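PDB 7CPX: lovastatin nonaketide synthase, polyketide synthase component, which assembles the nonaketide dihydromonacolin L from malonyl-CoA, with S-adenosylmethionine as methyl donor and NADPH as reductant, during lovastatin biosynthesis, together with its partner LovC. Local coordinates for residues Y1512-A1517 and Q1543-E1548; M1440-I1445 and N1465-T1470; V1598-T1603 and V1614-A1619; K1529-A1534 and A1588-V1593. The protein carries 2 engineered substitutions. One frame throughout, in Å; residues are numbered along the deposited sequence.

Interaction 1. Residues Y1512-A1517 and Q1543-E1548; sequences YDLIIA and QMVILE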
loop_
_atom_site.group_PDB
_atom_site.type_symbol
_atom_site.label_atom_id
_atom_site.label_comp_id
_atom_site.label_asym_id
_atom_site.label_seq_id
_atom_site.Cartn_x
_atom_site.Cartn_y
_atom_site.Cartn_z
ATOM N N TYR A 1512 -65.288 -9.320 21.976
ATOM C CA TYR A 1512 -65.172 -9.521 20.538
ATOM C C TYR A 1512 -66.319 -8.824 19.826
ATOM O O TYR A 1512 -67.484 -8.988 20.202
ATOM C CB TYR A 1512 -65.158 -11.010 20.195
ATOM C CG TYR A 1512 -63.833 -11.665 20.490
ATOM C CD1 TYR A 1512 -62.801 -11.619 19.569
ATOM C CD2 TYR A 1512 -63.608 -12.316 21.694
ATOM C CE1 TYR A 1512 -61.586 -12.206 19.831
ATOM C CE2 TYR A 1512 -62.393 -12.909 21.965
ATOM C CZ TYR A 1512 -61.385 -12.852 21.029
ATOM O OH TYR A 1512 -60.168 -13.441 21.291
ATOM N N ASP A 1513 -65.981 -8.046 18.797
ATOM C CA ASP A 1513 -67.000 -7.359 18.015
ATOM C C ASP A 1513 -67.711 -8.314 17.066
ATOM O O ASP A 1513 -68.911 -8.160 16.814
ATOM C CB ASP A 1513 -66.369 -6.208 17.231
ATOM C CG ASP A 1513 -65.874 -5.091 18.130
ATOM O OD1 ASP A 1513 -66.688 -4.540 18.898
ATOM O OD2 ASP A 1513 -64.668 -4.769 18.072
ATOM N N LEU A 1514 -66.996 -9.302 16.531
ATOM C CA LEU A 1514 -67.582 -10.200 15.549
ATOM C C LEU A 1514 -66.978 -11.590 15.683
ATOM O O LEU A 1514 -65.794 -11.750 15.993
ATOM C CB LEU A 1514 -67.384 -9.662 14.127
ATOM C CG LEU A 1514 -67.664 -10.623 12.968
ATOM C CD1 LEU A 1514 -68.355 -9.901 11.829
ATOM C CD2 LEU A 1514 -66.376 -11.256 12.481
ATOM N N ILE A 1515 -67.816 -12.594 15.439
ATOM C CA ILE A 1515 -67.411 -13.992 15.449
ATOM C C ILE A 1515 -67.867 -14.635 14.148
ATOM O O ILE A 1515 -68.924 -14.287 13.610
ATOM C CB ILE A 1515 -67.984 -14.749 16.666
ATOM C CG1 ILE A 1515 -67.269 -14.305 17.943
ATOM C CG2 ILE A 1515 -67.847 -16.254 16.466
ATOM C CD1 ILE A 1515 -67.840 -14.898 19.215
ATOM N N ILE A 1516 -67.060 -15.562 13.642
ATOM C CA ILE A 1516 -67.315 -16.251 12.380
ATOM C C ILE A 1516 -67.210 -17.746 12.643
ATOM O O ILE A 1516 -66.106 -18.271 12.820
ATOM C CB ILE A 1516 -66.333 -15.830 11.279
ATOM C CG1 ILE A 1516 -66.485 -14.340 10.974
ATOM C CG2 ILE A 1516 -66.564 -16.655 10.023
ATOM C CD1 ILE A 1516 -65.298 -13.740 10.249
ATOM N N ALA A 1517 -68.348 -18.434 12.654
ATOM C CA ALA A 1517 -68.378 -19.883 12.828
ATOM C C ALA A 1517 -68.399 -20.532 11.450
ATOM O O ALA A 1517 -69.432 -20.528 10.771
ATOM C CB ALA A 1517 -69.589 -20.306 13.654
ATOM N N GLN A 1543 -71.573 -9.087 15.864
ATOM C CA GLN A 1543 -72.062 -9.747 14.661
ATOM C C GLN A 1543 -71.557 -11.183 14.612
ATOM O O GLN A 1543 -70.345 -11.426 14.603
ATOM C CB GLN A 1543 -71.631 -8.982 13.411
ATOM C CG GLN A 1543 -72.499 -7.772 13.104
ATOM C CD GLN A 1543 -72.498 -6.754 14.227
ATOM O OE1 GLN A 1543 -71.548 -6.669 15.004
ATOM N NE2 GLN A 1543 -73.573 -5.980 14.323
ATOM N N MET A 1544 -72.493 -12.125 14.574
ATOM C CA MET A 1544 -72.197 -13.540 14.410
ATOM C C MET A 1544 -72.485 -13.921 12.963
ATOM O O MET A 1544 -73.606 -13.727 12.478
ATOM C CB MET A 1544 -73.039 -14.380 15.369
ATOM C CG MET A 1544 -72.258 -15.422 16.151
ATOM S SD MET A 1544 -71.524 -16.697 15.112
ATOM C CE MET A 1544 -70.978 -17.859 16.360
ATOM N N VAL A 1545 -71.473 -14.450 12.281
ATOM C CA VAL A 1545 -71.576 -14.881 10.894
ATOM C C VAL A 1545 -71.377 -16.387 10.883
ATOM O O VAL A 1545 -70.285 -16.877 11.200
ATOM C CB VAL A 1545 -70.546 -14.183 9.997
ATOM C CG1 VAL A 1545 -70.620 -14.727 8.583
ATOM C CG2 VAL A 1545 -70.766 -12.680 10.012
ATOM N N ILE A 1546 -72.415 -17.124 10.506
ATOM C CA ILE A 1546 -72.424 -18.578 10.596
ATOM C C ILE A 1546 -72.504 -19.150 9.190
ATOM O O ILE A 1546 -73.462 -18.877 8.457
ATOM C CB ILE A 1546 -73.594 -19.084 11.454
ATOM C CG1 ILE A 1546 -73.505 -18.520 12.873
ATOM C CG2 ILE A 1546 -73.616 -20.604 11.483
ATOM C CD1 ILE A 1546 -74.165 -17.168 13.039
ATOM N N LEU A 1547 -71.499 -19.940 8.814
ATOM C CA LEU A 1547 -71.598 -20.858 7.688
ATOM C C LEU A 1547 -71.861 -22.242 8.259
ATOM O O LEU A 1547 -71.040 -22.765 9.020
ATOM C CB LEU A 1547 -70.318 -20.871 6.850
ATOM C CG LEU A 1547 -69.880 -19.581 6.160
ATOM C CD1 LEU A 1547 -68.815 -18.873 6.978
ATOM C CD2 LEU A 1547 -69.376 -19.895 4.759
ATOM N N GLU A 1548 -73.000 -22.833 7.909
ATOM C CA GLU A 1548 -73.347 -24.121 8.489
ATOM C C GLU A 1548 -74.379 -24.812 7.614
ATOM O O GLU A 1548 -75.036 -24.189 6.775
ATOM C CB GLU A 1548 -73.872 -23.957 9.921
ATOM C CG GLU A 1548 -73.877 -25.236 10.751
ATOM C CD GLU A 1548 -72.510 -25.888 10.837
ATOM O OE1 GLU A 1548 -72.085 -26.523 9.849
ATOM O OE2 GLU A 1548 -71.858 -25.762 11.894
#

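Interaction 2. Residues M1440-I1445 and N1465-T1470; sequences MDILEI and NSYTYT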
loop_
_atom_site.group_PDB
_atom_site.type_symbol
_atom_site.label_atom_id
_atom_site.label_comp_id
_atom_site.label_asym_id
_atom_site.label_seq_id
_atom_site.Cartn_x
_atom_site.Cartn_y
_atom_site.Cartn_z
ATOM N N MET A 1440 -63.096 -4.069 14.262
ATOM C CA MET A 1440 -63.789 -5.136 14.964
ATOM C C MET A 1440 -62.791 -6.137 15.521
ATOM O O MET A 1440 -61.801 -6.473 14.868
ATOM C CB MET A 1440 -64.755 -5.859 14.028
ATOM C CG MET A 1440 -65.631 -4.944 13.214
ATOM S SD MET A 1440 -66.908 -5.859 12.335
ATOM C CE MET A 1440 -68.037 -6.228 13.676
ATOM N N ASP A 1441 -63.046 -6.598 16.741
ATOM C CA ASP A 1441 -62.333 -7.744 17.288
ATOM C C ASP A 1441 -62.979 -8.998 16.717
ATOM O O ASP A 1441 -64.123 -9.328 17.051
ATOM C CB ASP A 1441 -62.372 -7.729 18.812
ATOM C CG ASP A 1441 -61.510 -6.633 19.405
ATOM O OD1 ASP A 1441 -60.461 -6.312 18.809
ATOM O OD2 ASP A 1441 -61.882 -6.094 20.469
ATOM N N ILE A 1442 -62.254 -9.688 15.843
ATOM C CA ILE A 1442 -62.796 -10.783 15.050
ATOM C C ILE A 1442 -62.274 -12.099 15.602
ATOM O O ILE A 1442 -61.070 -12.246 15.849
ATOM C CB ILE A 1442 -62.430 -10.623 13.565
ATOM C CG1 ILE A 1442 -63.024 -9.321 13.020
ATOM C CG2 ILE A 1442 -62.913 -11.831 12.777
ATOM C CD1 ILE A 1442 -62.673 -9.032 11.575
ATOM N N LEU A 1443 -63.179 -13.053 15.800
ATOM C CA LEU A 1443 -62.833 -14.389 16.280
ATOM C C LEU A 1443 -63.452 -15.411 15.337
ATOM O O LEU A 1443 -64.677 -15.529 15.266
ATOM C CB LEU A 1443 -63.320 -14.599 17.714
ATOM C CG LEU A 1443 -63.522 -16.042 18.184
ATOM C CD1 LEU A 1443 -62.242 -16.845 18.039
ATOM C CD2 LEU A 1443 -64.004 -16.061 19.624
ATOM N N GLU A 1444 -62.614 -16.150 14.616
ATOM C CA GLU A 1444 -63.086 -17.160 13.675
ATOM C C GLU A 1444 -62.971 -18.532 14.327
ATOM O O GLU A 1444 -61.866 -19.058 14.500
ATOM C CB GLU A 1444 -62.306 -17.111 12.366
ATOM C CG GLU A 1444 -62.879 -18.039 11.305
ATOM C CD GLU A 1444 -62.276 -17.814 9.935
ATOM O OE1 GLU A 1444 -61.273 -17.074 9.841
ATOM O OE2 GLU A 1444 -62.800 -18.377 8.952
ATOM N N ILE A 1445 -64.110 -19.106 14.674
ATOM C CA ILE A 1445 -64.196 -20.460 15.198
ATOM C C ILE A 1445 -64.418 -21.407 14.029
ATOM O O ILE A 1445 -65.157 -21.092 13.086
ATOM C CB ILE A 1445 -65.328 -20.577 16.237
ATOM C CG1 ILE A 1445 -65.216 -19.459 17.279
ATOM C CG2 ILE A 1445 -65.278 -21.934 16.918
ATOM C CD1 ILE A 1445 -66.398 -19.381 18.219
ATOM N N ASN A 1465 -59.522 -4.978 13.953
ATOM C CA ASN A 1465 -58.665 -4.531 15.041
ATOM C C ASN A 1465 -57.871 -5.686 15.631
ATOM O O ASN A 1465 -56.733 -5.493 16.075
ATOM C CB ASN A 1465 -59.503 -3.861 16.130
ATOM C CG ASN A 1465 -58.680 -3.452 17.332
ATOM O OD1 ASN A 1465 -58.118 -2.358 17.368
ATOM N ND2 ASN A 1465 -58.615 -4.325 18.330
ATOM N N SER A 1466 -58.454 -6.881 15.647
ATOM C CA SER A 1466 -57.774 -8.076 16.120
ATOM C C SER A 1466 -58.528 -9.287 15.594
ATOM O O SER A 1466 -59.739 -9.403 15.791
ATOM C CB SER A 1466 -57.701 -8.115 17.650
ATOM O OG SER A 1466 -58.997 -8.181 18.219
ATOM N N TYR A 1467 -57.805 -10.180 14.925
ATOM C CA TYR A 1467 -58.381 -11.385 14.332
ATOM C C TYR A 1467 -57.911 -12.573 15.161
ATOM O O TYR A 1467 -56.742 -12.964 15.095
ATOM C CB TYR A 1467 -57.968 -11.528 12.873
ATOM C CG TYR A 1467 -58.922 -12.358 12.046
ATOM C CD1 TYR A 1467 -58.926 -13.742 12.134
ATOM C CD2 TYR A 1467 -59.815 -11.755 11.175
ATOM C CE1 TYR A 1467 -59.797 -14.501 11.379
ATOM C CE2 TYR A 1467 -60.688 -12.504 10.416
ATOM C CZ TYR A 1467 -60.675 -13.877 10.521
ATOM O OH TYR A 1467 -61.546 -14.625 9.764
ATOM N N THR A 1468 -58.816 -13.146 15.948
ATOM C CA THR A 1468 -58.484 -14.282 16.804
ATOM C C THR A 1468 -58.736 -15.558 16.014
ATOM O O THR A 1468 -59.825 -16.133 16.041
ATOM C CB THR A 1468 -59.292 -14.242 18.094
ATOM O OG1 THR A 1468 -58.965 -13.053 18.821
ATOM C CG2 THR A 1468 -58.980 -15.453 18.956
ATOM N N TYR A 1469 -57.709 -16.003 15.294
ATOM C CA TYR A 1469 -57.780 -17.289 14.618
ATOM C C TYR A 1469 -57.986 -18.384 15.653
ATOM O O TYR A 1469 -57.273 -18.443 16.658
ATOM C CB TYR A 1469 -56.501 -17.535 13.820
ATOM C CG TYR A 1469 -56.623 -18.631 12.788
ATOM C CD1 TYR A 1469 -56.398 -19.956 13.125
ATOM C CD2 TYR A 1469 -56.959 -18.336 11.476
ATOM C CE1 TYR A 1469 -56.508 -20.958 12.183
ATOM C CE2 TYR A 1469 -57.070 -19.329 10.528
ATOM C CZ TYR A 1469 -56.843 -20.640 10.886
ATOM O OH TYR A 1469 -56.952 -21.633 9.942
ATOM N N THR A 1470 -58.963 -19.252 15.410
ATOM C CA THR A 1470 -59.405 -20.170 16.446
ATOM C C THR A 1470 -59.948 -21.450 15.832
ATOM O O THR A 1470 -60.608 -21.424 14.790
ATOM C CB THR A 1470 -60.472 -19.510 17.325
ATOM O OG1 THR A 1470 -59.848 -18.584 18.223
ATOM C CG2 THR A 1470 -61.240 -20.541 18.122
#

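Interaction 3. Residues V1598-T1603 and V1614-A1619; sequences VDSRTT and VFSTHA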
loop_
_atom_site.group_PDB
_atom_site.type_symbol
_atom_site.label_atom_id
_atom_site.label_comp_id
_atom_site.label_asym_id
_atom_site.label_seq_id
_atom_site.Cartn_x
_atom_site.Cartn_y
_atom_site.Cartn_z
ATOM N N VAL A 1598 -81.996 -14.082 12.705
ATOM C CA VAL A 1598 -81.346 -14.150 11.402
ATOM C C VAL A 1598 -81.518 -12.819 10.688
ATOM O O VAL A 1598 -82.545 -12.569 10.048
ATOM C CB VAL A 1598 -81.910 -15.306 10.557
ATOM C CG1 VAL A 1598 -81.360 -15.243 9.146
ATOM C CG2 VAL A 1598 -81.574 -16.638 11.197
ATOM N N ASP A 1599 -80.508 -11.954 10.795
ATOM C CA ASP A 1599 -80.569 -10.648 10.152
ATOM C C ASP A 1599 -80.308 -10.734 8.655
ATOM O O ASP A 1599 -80.911 -9.982 7.882
ATOM C CB ASP A 1599 -79.563 -9.701 10.805
ATOM C CG ASP A 1599 -79.816 -9.517 12.287
ATOM O OD1 ASP A 1599 -80.995 -9.535 12.697
ATOM O OD2 ASP A 1599 -78.836 -9.360 13.044
ATOM N N SER A 1600 -79.422 -11.633 8.230
ATOM C CA SER A 1600 -79.087 -11.784 6.824
ATOM C C SER A 1600 -78.986 -13.264 6.487
ATOM O O SER A 1600 -78.766 -14.109 7.358
ATOM C CB SER A 1600 -77.771 -11.079 6.473
ATOM O OG SER A 1600 -77.525 -11.126 5.079
ATOM N N ARG A 1601 -79.154 -13.565 5.202
ATOM C CA ARG A 1601 -79.079 -14.929 4.704
ATOM C C ARG A 1601 -78.419 -14.919 3.334
ATOM O O ARG A 1601 -78.204 -13.866 2.729
ATOM C CB ARG A 1601 -80.465 -15.577 4.611
ATOM C CG ARG A 1601 -81.260 -15.548 5.904
ATOM C CD ARG A 1601 -82.569 -16.314 5.775
ATOM N NE ARG A 1601 -83.403 -15.808 4.690
ATOM C CZ ARG A 1601 -83.381 -16.261 3.442
ATOM N NH1 ARG A 1601 -82.569 -17.239 3.073
ATOM N NH2 ARG A 1601 -84.192 -15.716 2.541
ATOM N N THR A 1602 -78.092 -16.110 2.849
ATOM C CA THR A 1602 -77.588 -16.281 1.496
ATOM C C THR A 1602 -78.694 -16.812 0.595
ATOM O O THR A 1602 -79.532 -17.616 1.014
ATOM C CB THR A 1602 -76.397 -17.238 1.474
ATOM O OG1 THR A 1602 -76.767 -18.483 2.079
ATOM C CG2 THR A 1602 -75.225 -16.640 2.225
ATOM N N THR A 1603 -78.693 -16.348 -0.652
ATOM C CA THR A 1603 -79.694 -16.795 -1.610
ATOM C C THR A 1603 -79.649 -18.313 -1.732
ATOM O O THR A 1603 -78.629 -18.885 -2.126
ATOM C CB THR A 1603 -79.462 -16.134 -2.969
ATOM O OG1 THR A 1603 -80.487 -16.544 -3.883
ATOM C CG2 THR A 1603 -78.098 -16.511 -3.541
ATOM N N VAL A 1614 -75.006 -19.013 4.471
ATOM C CA VAL A 1614 -74.448 -18.174 5.523
ATOM C C VAL A 1614 -75.542 -17.295 6.107
ATOM O O VAL A 1614 -76.485 -16.887 5.421
ATOM C CB VAL A 1614 -73.278 -17.326 4.987
ATOM C CG1 VAL A 1614 -72.498 -16.718 6.140
ATOM C CG2 VAL A 1614 -72.379 -18.168 4.099
ATOM N N PHE A 1615 -75.406 -16.999 7.397
ATOM C CA PHE A 1615 -76.357 -16.160 8.109
ATOM C C PHE A 1615 -75.602 -15.142 8.949
ATOM O O PHE A 1615 -74.505 -15.416 9.445
ATOM C CB PHE A 1615 -77.281 -16.990 9.009
ATOM C CG PHE A 1615 -77.871 -18.191 8.328
ATOM C CD1 PHE A 1615 -78.880 -18.047 7.391
ATOM C CD2 PHE A 1615 -77.419 -19.465 8.630
ATOM C CE1 PHE A 1615 -79.424 -19.152 6.764
ATOM C CE2 PHE A 1615 -77.961 -20.572 8.009
ATOM C CZ PHE A 1615 -78.964 -20.417 7.074
ATOM N N SER A 1616 -76.203 -13.965 9.108
ATOM C CA SER A 1616 -75.647 -12.896 9.926
ATOM C C SER A 1616 -76.650 -12.519 11.001
ATOM O O SER A 1616 -77.849 -12.404 10.729
ATOM C CB SER A 1616 -75.309 -11.662 9.087
ATOM O OG SER A 1616 -76.395 -10.752 9.065
ATOM N N THR A 1617 -76.159 -12.325 12.222
ATOM C CA THR A 1617 -77.018 -11.986 13.347
ATOM C C THR A 1617 -76.303 -11.006 14.261
ATOM O O THR A 1617 -75.074 -10.919 14.260
ATOM C CB THR A 1617 -77.421 -13.233 14.141
ATOM O OG1 THR A 1617 -76.304 -13.700 14.908
ATOM C CG2 THR A 1617 -77.875 -14.335 13.198
ATOM N N HIS A 1618 -77.084 -10.267 15.045
ATOM C CA HIS A 1618 -76.536 -9.363 16.043
ATOM C C HIS A 1618 -76.644 -9.985 17.430
ATOM O O HIS A 1618 -77.567 -10.750 17.721
ATOM C CB HIS A 1618 -77.269 -8.020 16.033
ATOM C CG HIS A 1618 -77.422 -7.420 14.672
ATOM N ND1 HIS A 1618 -76.534 -7.659 13.645
ATOM C CD2 HIS A 1618 -78.368 -6.595 14.165
ATOM C CE1 HIS A 1618 -76.923 -7.002 12.567
ATOM N NE2 HIS A 1618 -78.034 -6.348 12.856
ATOM N N ALA A 1619 -75.684 -9.643 18.290
ATOM C CA ALA A 1619 -75.720 -10.050 19.694
ATOM C C ALA A 1619 -76.667 -9.101 20.422
ATOM O O ALA A 1619 -76.262 -8.134 21.073
ATOM C CB ALA A 1619 -74.323 -10.034 20.300
#

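Interaction 4. Residues K1529-A1534 and A1588-V1593; sequences KTMAHA and AILKRV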
loop_
_atom_site.group_PDB
_atom_site.type_symbol
_atom_site.label_atom_id
_atom_site.label_comp_id
_atom_site.label_asym_id
_atom_site.label_seq_id
_atom_site.Cartn_x
_atom_site.Cartn_y
_atom_site.Cartn_z
ATOM N N LYS A 1529 -75.705 -24.308 23.442
ATOM C CA LYS A 1529 -74.718 -23.856 24.417
ATOM C C LYS A 1529 -73.508 -23.235 23.728
ATOM O O LYS A 1529 -72.925 -22.274 24.240
ATOM C CB LYS A 1529 -74.295 -25.018 25.311
ATOM C CG LYS A 1529 -75.454 -25.679 26.037
ATOM C CD LYS A 1529 -74.983 -26.554 27.189
ATOM C CE LYS A 1529 -74.130 -27.716 26.706
ATOM N NZ LYS A 1529 -73.743 -28.621 27.822
ATOM N N THR A 1530 -73.116 -23.764 22.569
ATOM C CA THR A 1530 -72.009 -23.163 21.830
ATOM C C THR A 1530 -72.362 -21.754 21.368
ATOM O O THR A 1530 -71.531 -20.839 21.433
ATOM C CB THR A 1530 -71.636 -24.040 20.634
ATOM O OG1 THR A 1530 -72.727 -24.079 19.708
ATOM C CG2 THR A 1530 -71.307 -25.455 21.087
ATOM N N MET A 1531 -73.596 -21.558 20.901
ATOM C CA MET A 1531 -74.019 -20.225 20.486
ATOM C C MET A 1531 -74.134 -19.289 21.685
ATOM O O MET A 1531 -73.837 -18.093 21.580
ATOM C CB MET A 1531 -75.342 -20.317 19.729
ATOM C CG MET A 1531 -75.248 -21.160 18.462
ATOM S SD MET A 1531 -76.847 -21.618 17.770
ATOM C CE MET A 1531 -77.425 -20.034 17.174
ATOM N N ALA A 1532 -74.553 -19.817 22.838
ATOM C CA ALA A 1532 -74.547 -19.014 24.056
ATOM C C ALA A 1532 -73.130 -18.597 24.425
ATOM O O ALA A 1532 -72.900 -17.471 24.877
ATOM C CB ALA A 1532 -75.195 -19.792 25.200
ATOM N N HIS A 1533 -72.166 -19.501 24.247
ATOM C CA HIS A 1533 -70.764 -19.158 24.467
ATOM C C HIS A 1533 -70.323 -18.045 23.524
ATOM O O HIS A 1533 -69.652 -17.085 23.933
ATOM C CB HIS A 1533 -69.901 -20.403 24.268
ATOM C CG HIS A 1533 -70.183 -21.496 25.250
ATOM N ND1 HIS A 1533 -69.889 -22.818 24.998
ATOM C CD2 HIS A 1533 -70.736 -21.463 26.486
ATOM C CE1 HIS A 1533 -70.247 -23.554 26.036
ATOM N NE2 HIS A 1533 -70.763 -22.755 26.953
ATOM N N ALA A 1534 -70.695 -18.163 22.249
ATOM C CA ALA A 1534 -70.369 -17.119 21.284
ATOM C C ALA A 1534 -70.944 -15.780 21.723
ATOM O O ALA A 1534 -70.279 -14.743 21.617
ATOM C CB ALA A 1534 -70.893 -17.503 19.901
ATOM N N ALA A 1588 -84.780 -19.386 15.494
ATOM C CA ALA A 1588 -85.357 -19.704 16.798
ATOM C C ALA A 1588 -84.266 -19.977 17.828
ATOM O O ALA A 1588 -84.240 -19.364 18.905
ATOM C CB ALA A 1588 -86.292 -20.907 16.676
ATOM N N ILE A 1589 -83.342 -20.883 17.505
ATOM C CA ILE A 1589 -82.264 -21.212 18.435
ATOM C C ILE A 1589 -81.416 -19.980 18.715
ATOM O O ILE A 1589 -81.042 -19.706 19.862
ATOM C CB ILE A 1589 -81.406 -22.360 17.872
ATOM C CG1 ILE A 1589 -82.237 -23.637 17.737
ATOM C CG2 ILE A 1589 -80.198 -22.596 18.766
ATOM C CD1 ILE A 1589 -81.616 -24.675 16.827
ATOM N N LEU A 1590 -81.105 -19.219 17.668
ATOM C CA LEU A 1590 -80.223 -18.069 17.783
ATOM C C LEU A 1590 -80.834 -16.993 18.673
ATOM O O LEU A 1590 -80.130 -16.361 19.467
ATOM C CB LEU A 1590 -79.937 -17.553 16.371
ATOM C CG LEU A 1590 -78.879 -16.499 16.060
ATOM C CD1 LEU A 1590 -79.523 -15.134 16.058
ATOM C CD2 LEU A 1590 -77.710 -16.563 17.020
ATOM N N LYS A 1591 -82.146 -16.773 18.555
ATOM C CA LYS A 1591 -82.832 -15.877 19.477
ATOM C C LYS A 1591 -82.820 -16.432 20.895
ATOM O O LYS A 1591 -82.618 -15.684 21.858
ATOM C CB LYS A 1591 -84.268 -15.647 19.007
ATOM C CG LYS A 1591 -84.381 -14.839 17.728
ATOM C CD LYS A 1591 -85.801 -14.862 17.187
ATOM C CE LYS A 1591 -85.993 -13.841 16.077
ATOM N NZ LYS A 1591 -87.298 -14.015 15.380
ATOM N N ARG A 1592 -83.033 -17.743 21.043
ATOM C CA ARG A 1592 -83.075 -18.328 22.380
ATOM C C ARG A 1592 -81.740 -18.175 23.099
ATOM O O ARG A 1592 -81.702 -18.035 24.326
ATOM C CB ARG A 1592 -83.467 -19.803 22.302
ATOM C CG ARG A 1592 -84.961 -20.041 22.181
ATOM C CD ARG A 1592 -85.323 -21.468 22.555
ATOM N NE ARG A 1592 -84.715 -22.444 21.659
ATOM C CZ ARG A 1592 -85.259 -22.865 20.525
ATOM N NH1 ARG A 1592 -86.426 -22.406 20.103
ATOM N NH2 ARG A 1592 -84.614 -23.770 19.794
ATOM N N VAL A 1593 -80.637 -18.192 22.355
ATOM C CA VAL A 1593 -79.309 -18.166 22.959
ATOM C C VAL A 1593 -78.807 -16.730 23.058
ATOM O O VAL A 1593 -77.614 -16.494 23.279
ATOM C CB VAL A 1593 -78.318 -19.045 22.173
ATOM C CG1 VAL A 1593 -78.798 -20.490 22.141
ATOM C CG2 VAL A 1593 -78.115 -18.510 20.766
#

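Interaction 1. Residues Y1512-A1517 and Q1543-E1548
Met1544 bends at its second torsion (chi2 -64°), and this carries its CE methyl across to the neighbouring strand. There CE lies 3.5 Å from Ile1515 CG2 and also reaches the methyl of Ala1517. Ile1515 turns CG2 opposite its backbone N (chi1 -72° for CG1), which puts that branch in the path of the methionine. Leu1514, Gln1543, Ile1516 and Val1545 occupy the other face of the sheet. Leu1514 crosses Gln1543 at about a right angle, with CD1 3.8 Å from Gln1543 CB. Ile1516 and Val1545 lie side by side and point the same way, 4.2 Å apart between CG1 and CB. Helix 1420-1436 covers this face through Ile1433 and Leu1429. The strands run parallel, their axes 4.7 Å apart at the closest. Five hydrogen bonds join them, alternating in direction. They begin with Gln1543 N to Asp1513 O at 3.0 Å and end with Leu1547 N to Ala1517 O at 2.9 Å. The Asp1513 side chain instead accepts a hydrogen bond from Asp1441 N. Nearly all of it is buried, and side-chain contacts are mostly apolar. Helix 1527-1537 links the two strands, a beta-alpha-beta crossover in the Rossmann-like sheet of a class I methyltransferase.

Interaction 2. Residues M1440-I1445 and N1465-T1470
The strand of Asp1441, Ile1442, Leu1443 and Glu1444 runs parallel to that of Ser1466 to Tyr1469, with 13° between their directions. They belong to a beta-alpha-beta unit with helix 1451-1457, the opening unit of the Rossmann-like methyltransferase fold. The glycine-rich sequence after Ile1445 fits the first signature motif of this family, which usually meets S-adenosylmethionine. Ile1442 bonds the partner strand twice: its N donates to Ser1466 O and its O accepts from Thr1468 N, both modelled doubtfully short. Glu1444 N then donates to Thr1468 O at 3.1 Å. Thr1468 centres an inverse gamma turn, and beyond it the strands spread to 5.4 Å between the CA atoms of Glu1444 and Tyr1469. Among the side chains, Ile1442 CG2 sits over one face of the Tyr1467 ring, 3.7 Å from its centroid, a CH-pi contact. Glu1444 stretches out (chi1 -173°) and brings OE1 to the edge of the same ring, in its plane. OE1 accepts a hydrogen bond from Tyr1467 OH, again doubtfully short, and is also hydrogen-bonded to Thr1453 OG1. At the other end, Asn1465 ND2 donates to the syn lone pair of Asp1441 OD1 at 2.8 Å, with that oxygen 19° out of the amide plane.

Interaction 3. Residues V1598-T1603 and V1614-A1619
Ser1600 and Ser1616 form the antiparallel hydrogen-bonded pair of this hairpin. Ser1600 N donates to Ser1616 O at 3.1 Å, and Ser1616 N returns a bond of 3.1 Å to Ser1600 O. Asp1599 N adds a weak bond to Ser1616 O, so two successive residues face one, a classic beta bulge. A weak side-chain bond lies toward the loop that joins the strands: Val1614 N points to Thr1602 OG1 at 3.0 Å. Thr1602 has OG1 between its backbone N and carbonyl carbon (chi1 55°), which also sets CG2 beside Val1614 CB. The apolar contacts gather at Phe1615. Arg1601 CG meets the edge of its ring, in plane, 3.8 Å from Phe1615 CD1. Val1598 CG1 comes to Phe1615 CD1 at 4.1 Å. The ring meets Trp1586; the Arg1601 guanidinium makes a cation-pi contact with Phe1583. The strands are consistent with the last hairpin of class I methyltransferases, and strand 1286-1287 adds on beyond 1600-1602. The join thus rests on backbone polar groups, with Ser1616 O serving two N-H groups.

Interaction 4. Residues K1529-A1534 and A1588-V1593
Met1531 reaches from one helix to the other and touches three residues along its length. Its CB lies 3.5 Å from Val1593 CG2. Its sulfur, SD, lies 3.6 Å from Ile1589 CG2. The terminal methyl CE meets Leu1590 CD2 at 3.5 Å and also rests near the backbone CA of that leucine. The chain runs extended to SD and then bends (chi3 70°), which turns CE onto Leu1590. The methionine crosses both Ile1589 and Leu1590 at about a right angle. Beside it, Ala1532 CB approaches Val1593 CB at 4.4 Å. All of these contacts are apolar. Val1593 is the first residue to leave helical geometry after helix 1583-1592, so the contact uses the last turn of that helix and the residue just after it. Both helices pack on the same face of the Rossmann-like methyltransferase sheet. Helix 1527-1537 belongs to the crossover between strands 1512-1518 and 1542-1547. Helix 1583-1592 leads toward hairpin 1600-1602/1614-1618. Around this first shell, Ile1589 also packs on Leu1527 and Glu1528, and Leu1590 on Phe1595. His1533, on a different side of its helix, gives ND1 to a hydrogen bond with Ile1498 O. Lys1529 NZ makes a salt bridge to Asp1526 OD2, just ahead of its helix, and Lys1591 NZ one to Asp1587 OD2 within its own.

Interaction 2 closes first, bringing 1465-1470 back beside 1440-1445 after helix 1451-1457. Interaction 1 follows in series, closing the loop from 1512-1517 to 1543-1548. Interaction 4 crosses it: 1529-1534 lies inside that loop, while 1588-1593 lies beyond its end. Interaction 3 comes last and closes a short hairpin. No contact nests in another. Strands of interactions 1, 2 and 3 share one sheet. Tyr1512 OH to Thr1468 OG1 joins 1 to 2, and Met1544 N to Thr1617 O joins 1 to 3. Interaction 4 lays its helices on this sheet, with Ala1534 against Met1544 and Leu1590 against Thr1617.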